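Local coordinates for hypothetical protein (Bacteroides caccae, PDB 4M8R) that is of unknown function but pairs an N-terminal immunoglobulin-like domain with a WD40-like domain, probably of beta-propeller type, at residues M241-F252 with N288-L296. Sequence-based numbering, arbitrary orientation. Where two conformers were deposited one is given.
Sequences MPEPQFELPEGF and NYRNGFYVL
In the WD40-like domain, the irregular segment 241-252 runs alongside the hairpin turn 288-292 and on along strand 292-295, the outermost strand of its sheet within this chain, and Phe246 meets Gly292 where that turn carries a classic beta bulge. Gly292 CA sits over one face of the Phe246 ring, 3.5 Å from its centroid, and the backbone of Asn291 and Gly292 covers that same face. With CG beside the backbone N (chi1 -65°), the ring reaches down onto the turn, its edge directed at Tyr289 O and Arg290 O. Gly292, without a side chain, lets the ring settle directly on the backbone. The turn is braced from within: Asn288 O accepts from Asn291 N and Gly292 N, while Asn288 OD1 closes an Asx turn with Arg290 N (3.0 Å). A water donates to both Pro244 O (2.9 Å) and Tyr289 O (3.2 Å), bridging the two segments. Farther along, Leu248 CD2 stands over the face of Phe293, 4.0 Å from the ring centroid, with Phe246 O in plane at its edge. At the other end, selenomethionine Met241 sets SE above the Tyr289 face, 5.1 Å from the centroid, a Met-aromatic contact, its methyl turned onto that face. A serine in place of Phe246 would probably leave the Asn291-Gly292 peptide face uncovered and open a gap above the turn. No direct hydrogen bond joins the segments, which implies that adhesion here rests on CH-pi and apolar packing, supplemented by the bridging water.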
loop_
_atom_site.group_PDB
_atom_site.type_symbol
_atom_site.label_atom_id
_atom_site.label_comp_id
_atom_site.label_asym_id
_atom_site.label_seq_id
_atom_site.Cartn_x
_atom_site.Cartn_y
_atom_site.Cartn_z
HETATM N N MSE A 241 -5.838 -1.944 -27.015
HETATM C CA MSE A 241 -6.243 -0.625 -26.552
HETATM C C MSE A 241 -7.380 -0.145 -27.405
HETATM O O MSE A 241 -7.452 -0.492 -28.582
HETATM C CB MSE A 241 -5.090 0.359 -26.714
HETATM C CG MSE A 241 -3.919 0.028 -25.799
HETATM SE SE MSE A 241 -4.183 0.944 -24.082
HETATM C CE MSE A 241 -3.343 2.606 -24.687
ATOM N N PRO A 242 -8.275 0.686 -26.841
ATOM C CA PRO A 242 -9.342 1.295 -27.626
ATOM C C PRO A 242 -8.815 2.481 -28.430
ATOM O O PRO A 242 -9.234 3.616 -28.214
ATOM C CB PRO A 242 -10.324 1.759 -26.556
ATOM C CG PRO A 242 -9.441 2.135 -25.419
ATOM C CD PRO A 242 -8.323 1.125 -25.434
ATOM N N GLU A 243 -7.886 2.208 -29.338
ATOM C CA GLU A 243 -7.289 3.234 -30.177
ATOM C C GLU A 243 -7.335 2.760 -31.620
ATOM O O GLU A 243 -7.475 1.565 -31.869
ATOM C CB GLU A 243 -5.841 3.495 -29.755
ATOM C CG GLU A 243 -5.675 3.906 -28.296
ATOM C CD GLU A 243 -6.257 5.277 -27.978
ATOM O OE1 GLU A 243 -6.496 6.069 -28.914
ATOM O OE2 GLU A 243 -6.475 5.567 -26.781
ATOM N N PRO A 244 -7.203 3.686 -32.580
ATOM C CA PRO A 244 -7.227 3.243 -33.969
ATOM C C PRO A 244 -6.042 2.348 -34.315
ATOM O O PRO A 244 -5.069 2.286 -33.564
ATOM C CB PRO A 244 -7.162 4.555 -34.772
ATOM C CG PRO A 244 -7.412 5.652 -33.793
ATOM C CD PRO A 244 -6.951 5.131 -32.467
ATOM N N GLN A 245 -6.153 1.644 -35.435
ATOM C CA GLN A 245 -5.060 0.838 -35.960
ATOM C C GLN A 245 -4.214 1.713 -36.857
ATOM O O GLN A 245 -4.736 2.611 -37.526
ATOM C CB GLN A 245 -5.598 -0.349 -36.758
ATOM C CG GLN A 245 -6.415 -1.320 -35.925
ATOM C CD GLN A 245 -7.056 -2.420 -36.751
ATOM O OE1 GLN A 245 -6.526 -2.827 -37.786
ATOM N NE2 GLN A 245 -8.195 -2.919 -36.285
ATOM N N PHE A 246 -2.913 1.452 -36.888
ATOM C CA PHE A 246 -2.005 2.215 -37.741
ATOM C C PHE A 246 -1.154 1.314 -38.621
ATOM O O PHE A 246 -0.659 0.279 -38.172
ATOM C CB PHE A 246 -1.116 3.120 -36.891
ATOM C CG PHE A 246 -1.876 4.192 -36.171
ATOM C CD1 PHE A 246 -2.342 5.308 -36.861
ATOM C CD2 PHE A 246 -2.145 4.082 -34.814
ATOM C CE1 PHE A 246 -3.059 6.296 -36.206
ATOM C CE2 PHE A 246 -2.856 5.067 -34.152
ATOM C CZ PHE A 246 -3.317 6.177 -34.853
ATOM N N GLU A 247 -1.003 1.722 -39.882
ATOM C CA GLU A 247 -0.095 1.061 -40.814
ATOM C C GLU A 247 1.333 1.504 -40.539
ATOM O O GLU A 247 1.567 2.567 -39.956
ATOM C CB GLU A 247 -0.443 1.395 -42.269
ATOM C CG GLU A 247 -1.165 0.294 -43.031
ATOM C CD GLU A 247 -2.670 0.371 -42.891
ATOM O OE1 GLU A 247 -3.178 0.013 -41.809
ATOM O OE2 GLU A 247 -3.338 0.779 -43.870
ATOM N N LEU A 248 2.281 0.672 -40.964
ATOM C CA LEU A 248 3.689 1.035 -40.945
ATOM C C LEU A 248 3.943 2.109 -41.998
ATOM O O LEU A 248 3.213 2.186 -42.993
ATOM C CB LEU A 248 4.557 -0.183 -41.249
ATOM C CG LEU A 248 4.544 -1.296 -40.208
ATOM C CD1 LEU A 248 5.149 -2.570 -40.779
ATOM C CD2 LEU A 248 5.285 -0.852 -38.957
ATOM N N PRO A 249 4.979 2.943 -41.797
ATOM C CA PRO A 249 5.303 3.929 -42.830
ATOM C C PRO A 249 5.764 3.257 -44.125
ATOM O O PRO A 249 6.211 2.105 -44.094
ATOM C CB PRO A 249 6.445 4.749 -42.205
ATOM C CG PRO A 249 6.491 4.372 -40.758
ATOM C CD PRO A 249 5.924 2.990 -40.669
ATOM N N GLU A 250 5.644 3.969 -45.247
ATOM C CA GLU A 250 6.030 3.428 -46.554
ATOM C C GLU A 250 7.440 2.846 -46.532
ATOM O O GLU A 250 8.355 3.445 -45.966
ATOM C CB GLU A 250 5.952 4.500 -47.637
ATOM C CG GLU A 250 4.567 4.690 -48.233
ATOM C CD GLU A 250 4.596 5.526 -49.500
ATOM O OE1 GLU A 250 5.549 6.314 -49.677
ATOM O OE2 GLU A 250 3.666 5.391 -50.322
ATOM N N GLY A 251 7.595 1.667 -47.132
ATOM C CA GLY A 251 8.887 0.996 -47.223
ATOM C C GLY A 251 9.053 -0.112 -46.203
ATOM O O GLY A 251 9.630 -1.157 -46.504
ATOM N N PHE A 252 8.539 0.106 -44.996
ATOM C CA PHE A 252 8.770 -0.814 -43.888
ATOM C C PHE A 252 7.861 -2.035 -43.901
ATOM O O PHE A 252 6.699 -1.949 -44.294
ATOM C CB PHE A 252 8.650 -0.079 -42.551
ATOM C CG PHE A 252 9.765 0.893 -42.306
ATOM C CD1 PHE A 252 10.923 0.488 -41.659
ATOM C CD2 PHE A 252 9.666 2.209 -42.745
ATOM C CE1 PHE A 252 11.959 1.380 -41.441
ATOM C CE2 PHE A 252 10.697 3.105 -42.529
ATOM C CZ PHE A 252 11.845 2.690 -41.876
ATOM N N ASN A 288 3.351 5.920 -31.251
ATOM C CA ASN A 288 2.377 6.545 -30.369
ATOM C C ASN A 288 1.044 5.855 -30.622
ATOM O O ASN A 288 0.540 5.898 -31.745
ATOM C CB ASN A 288 2.279 8.043 -30.688
ATOM C CG ASN A 288 1.399 8.804 -29.709
ATOM O OD1 ASN A 288 0.509 8.242 -29.072
ATOM N ND2 ASN A 288 1.636 10.104 -29.603
ATOM N N TYR A 289 0.470 5.225 -29.595
ATOM C CA TYR A 289 -0.763 4.446 -29.782
ATOM C C TYR A 289 -1.971 5.296 -30.188
ATOM O O TYR A 289 -2.986 4.745 -30.626
ATOM C CB TYR A 289 -1.094 3.556 -28.566
ATOM C CG TYR A 289 -1.330 4.257 -27.238
ATOM C CD1 TYR A 289 -2.437 5.084 -27.038
ATOM C CD2 TYR A 289 -0.466 4.057 -26.164
ATOM C CE1 TYR A 289 -2.659 5.710 -25.820
ATOM C CE2 TYR A 289 -0.683 4.678 -24.945
ATOM C CZ TYR A 289 -1.778 5.503 -24.778
ATOM O OH TYR A 289 -1.989 6.116 -23.566
ATOM N N ARG A 290 -1.861 6.620 -30.034
ATOM C CA ARG A 290 -2.903 7.545 -30.479
ATOM C C ARG A 290 -2.666 8.090 -31.884
ATOM O O ARG A 290 -3.619 8.446 -32.565
ATOM C CB ARG A 290 -3.024 8.724 -29.519
ATOM C CG ARG A 290 -3.357 8.349 -28.084
ATOM C CD ARG A 290 -4.043 9.489 -27.331
ATOM N NE ARG A 290 -3.876 10.786 -27.990
ATOM C CZ ARG A 290 -4.757 11.355 -28.820
ATOM N NH1 ARG A 290 -5.914 10.764 -29.120
ATOM N NH2 ARG A 290 -4.468 12.533 -29.361
ATOM N N ASN A 291 -1.399 8.165 -32.313
ATOM C CA ASN A 291 -1.033 8.792 -33.608
ATOM C C ASN A 291 -0.346 7.901 -34.647
ATOM O O ASN A 291 -0.339 8.234 -35.831
ATOM C CB ASN A 291 -0.128 10.001 -33.365
ATOM C CG ASN A 291 -0.806 11.086 -32.551
ATOM O OD1 ASN A 291 -2.032 11.204 -32.540
ATOM N ND2 ASN A 291 -0.005 11.886 -31.859
ATOM N N GLY A 292 0.256 6.800 -34.211
ATOM C CA GLY A 292 0.874 5.841 -35.127
ATOM C C GLY A 292 2.389 5.852 -35.105
ATOM O O GLY A 292 3.007 6.237 -34.110
ATOM N N PHE A 293 2.980 5.424 -36.220
ATOM C CA PHE A 293 4.425 5.265 -36.337
ATOM C C PHE A 293 5.060 6.489 -36.979
ATOM O O PHE A 293 4.465 7.118 -37.851
ATOM C CB PHE A 293 4.762 4.046 -37.200
ATOM C CG PHE A 293 4.289 2.740 -36.630
ATOM C CD1 PHE A 293 3.014 2.268 -36.907
ATOM C CD2 PHE A 293 5.126 1.972 -35.833
ATOM C CE1 PHE A 293 2.579 1.059 -36.390
ATOM C CE2 PHE A 293 4.699 0.761 -35.313
ATOM C CZ PHE A 293 3.423 0.304 -35.590
ATOM N N TYR A 294 6.274 6.817 -36.548
ATOM C CA TYR A 294 7.106 7.786 -37.263
ATOM C C TYR A 294 8.585 7.528 -37.012
ATOM O O TYR A 294 8.992 7.167 -35.906
ATOM C CB TYR A 294 6.723 9.243 -36.937
ATOM C CG TYR A 294 6.442 9.563 -35.477
ATOM C CD1 TYR A 294 5.188 9.306 -34.912
ATOM C CD2 TYR A 294 7.410 10.168 -34.674
ATOM C CE1 TYR A 294 4.919 9.612 -33.582
ATOM C CE2 TYR A 294 7.150 10.479 -33.343
ATOM C CZ TYR A 294 5.905 10.199 -32.801
ATOM O OH TYR A 294 5.640 10.505 -31.482
ATOM N N VAL A 295 9.378 7.696 -38.065
ATOM C CA VAL A 295 10.813 7.458 -38.008
ATOM C C VAL A 295 11.476 8.661 -37.352
ATOM O O VAL A 295 11.169 9.803 -37.693
ATOM C CB VAL A 295 11.415 7.275 -39.422
ATOM C CG1 VAL A 295 12.912 6.997 -39.342
ATOM C CG2 VAL A 295 10.699 6.160 -40.174
ATOM N N LEU A 296 12.377 8.407 -36.409
ATOM C CA LEU A 296 13.183 9.472 -35.833
ATOM C C LEU A 296 14.310 9.771 -36.820
ATOM O O LEU A 296 15.310 9.058 -36.863
ATOM C CB LEU A 296 13.720 9.066 -34.461
ATOM C CG LEU A 296 14.514 10.130 -33.700
ATOM C CD1 LEU A 296 13.651 11.351 -33.415
ATOM C CD2 LEU A 296 15.068 9.550 -32.409
HETATM O O HOH W 1 -2.481 2.110 -32.294
#